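Local coordinates for cell surface protein (Faecalibacterium prausnitzii A2-165, PDB 4GT6), which is of unknown function but, through this BspA-type leucine-rich-repeat part of a larger extracellular protein, probably binds other proteins at the bacterial cell surface, at residues 149-154 and 169-174. Numbering follows the deposited sequence.
Sequences TSVADG and DSVTAI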
loop_
_atom_site.group_PDB
_atom_site.type_symbol
_atom_site.label_atom_id
_atom_site.label_comp_id
_atom_site.label_asym_id
_atom_site.label_seq_id
_atom_site.Cartn_x
_atom_site.Cartn_y
_atom_site.Cartn_z
ATOM N N THR A 149 -2.871 -17.558 1.038
ATOM C CA THR A 149 -2.119 -17.674 -0.236
ATOM C C THR A 149 -1.848 -16.339 -0.921
ATOM O O THR A 149 -1.111 -16.303 -1.910
ATOM C CB THR A 149 -2.809 -18.665 -1.188
ATOM O OG1 THR A 149 -4.165 -18.239 -1.399
ATOM C CG2 THR A 149 -2.786 -20.103 -0.633
ATOM N N SER A 150 -2.408 -15.243 -0.416
ATOM C CA SER A 150 -2.056 -13.923 -0.950
ATOM C C SER A 150 -2.351 -12.831 0.040
ATOM O O SER A 150 -3.168 -13.006 0.941
ATOM C CB SER A 150 -2.761 -13.624 -2.275
ATOM O OG SER A 150 -4.162 -13.520 -2.113
ATOM N N VAL A 151 -1.675 -11.692 -0.121
ATOM C CA VAL A 151 -1.956 -10.525 0.699
ATOM C C VAL A 151 -2.786 -9.659 -0.222
ATOM O O VAL A 151 -2.249 -9.140 -1.207
ATOM C CB VAL A 151 -0.676 -9.832 1.235
ATOM C CG1 VAL A 151 -1.049 -8.569 2.029
ATOM C CG2 VAL A 151 0.113 -10.790 2.114
ATOM N N ALA A 152 -4.105 -9.569 0.030
ATOM C CA ALA A 152 -5.029 -8.863 -0.877
ATOM C C ALA A 152 -4.713 -7.359 -0.957
ATOM O O ALA A 152 -4.017 -6.821 -0.093
ATOM C CB ALA A 152 -6.473 -9.100 -0.455
ATOM N N ASP A 153 -5.161 -6.710 -2.033
ATOM C CA ASP A 153 -4.844 -5.307 -2.307
ATOM C C ASP A 153 -5.224 -4.379 -1.156
ATOM O O ASP A 153 -6.283 -4.545 -0.544
ATOM C CB ASP A 153 -5.500 -4.823 -3.610
ATOM C CG ASP A 153 -7.006 -4.856 -3.618
ATOM O OD1 ASP A 153 -7.578 -5.957 -3.824
ATOM O OD2 ASP A 153 -7.614 -3.804 -3.374
ATOM N N GLY A 154 -4.311 -3.469 -0.843
ATOM C CA GLY A 154 -4.481 -2.449 0.188
ATOM C C GLY A 154 -4.722 -2.976 1.584
ATOM O O GLY A 154 -5.221 -2.240 2.431
ATOM N N ASP A 169 5.103 -19.096 4.114
ATOM C CA ASP A 169 5.593 -19.729 2.891
ATOM C C ASP A 169 4.478 -19.902 1.841
ATOM O O ASP A 169 4.757 -19.911 0.646
ATOM C CB ASP A 169 6.203 -21.096 3.248
ATOM C CG ASP A 169 7.442 -21.047 4.146
ATOM O OD1 ASP A 169 8.043 -19.951 4.286
ATOM O OD2 ASP A 169 7.835 -22.111 4.674
ATOM N N SER A 170 3.197 -19.978 2.284
ATOM C CA SER A 170 2.074 -20.198 1.373
ATOM C C SER A 170 1.713 -18.962 0.518
ATOM O O SER A 170 0.972 -19.108 -0.453
ATOM C CB SER A 170 0.847 -20.673 2.161
ATOM O OG SER A 170 0.530 -19.792 3.228
ATOM N N VAL A 171 2.233 -17.754 0.853
ATOM C CA VAL A 171 1.865 -16.547 0.105
ATOM C C VAL A 171 2.512 -16.572 -1.299
ATOM O O VAL A 171 3.735 -16.722 -1.421
ATOM C CB VAL A 171 2.185 -15.248 0.904
ATOM C CG1 VAL A 171 2.226 -14.013 -0.010
ATOM C CG2 VAL A 171 1.144 -15.034 2.000
ATOM N N THR A 172 1.677 -16.438 -2.342
ATOM C CA THR A 172 2.171 -16.415 -3.727
ATOM C C THR A 172 2.057 -15.022 -4.346
ATOM O O THR A 172 2.593 -14.799 -5.441
ATOM C CB THR A 172 1.440 -17.434 -4.620
ATOM O OG1 THR A 172 0.116 -16.963 -4.893
ATOM C CG2 THR A 172 1.421 -18.835 -4.024
ATOM N N ALA A 173 1.309 -14.115 -3.698
ATOM C CA ALA A 173 1.119 -12.771 -4.239
ATOM C C ALA A 173 0.974 -11.753 -3.154
ATOM O O ALA A 173 0.338 -12.016 -2.136
ATOM C CB ALA A 173 -0.105 -12.717 -5.164
ATOM N N ILE A 174 1.581 -10.585 -3.366
ATOM C CA ILE A 174 1.444 -9.410 -2.495
ATOM C C ILE A 174 0.809 -8.388 -3.405
ATOM O O ILE A 174 1.484 -7.858 -4.286
ATOM C CB ILE A 174 2.780 -8.952 -1.860
ATOM C CG1 ILE A 174 3.417 -10.070 -1.030
ATOM C CG2 ILE A 174 2.580 -7.660 -1.032
ATOM C CD1 ILE A 174 4.923 -9.776 -0.675
HETATM O O HOH W 1 -2.660 -16.946 -4.648
#
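Thr149 and Val151 bury the most surface where segment 149-154 runs alongside 169-174, and the main chain does most of the joining. The carbonyl of Thr149 receives Thr172 N at 2.8 Å along an almost straight N-H (176°), although the donor stands well above the carbonyl plane. A water attached to Thr172 OG1 also donates to Thr149 O, at 3.2 Å, so this oxygen is gripped by two donors. Thr149 also meets the turn leading into strand 173-174, its CA 3.4 Å from Ser170 O in a CA-H...O contact, with CB and CG2 resting against the same oxygen. Two residues on, Val151 N donates to Ala173 O at 2.9 Å; with the backbone bond of Val151 to Glu175 this pairs Val151 with Ile174 in parallel. With CG1 of Val151 anti to the backbone N (chi1 177°), CG2 stays beside that nitrogen and meets CG2 of Val171 at 4.4 Å, a loose apolar touch. On the face away from Val151 and Ile174, Ser150 CB packs on the methyl of Ala173, 4.0 Å away, while Ala173 N is buried without a partner. Such parallel pairing of successive short strands is characteristic of a leucine-rich repeat solenoid. Here strand 173-174 is the middle of three, between 150-151 and 195-196; Val151 and Ile174 both lean on Leu167 from the intervening loop, and Ile174 also reaches Phe179.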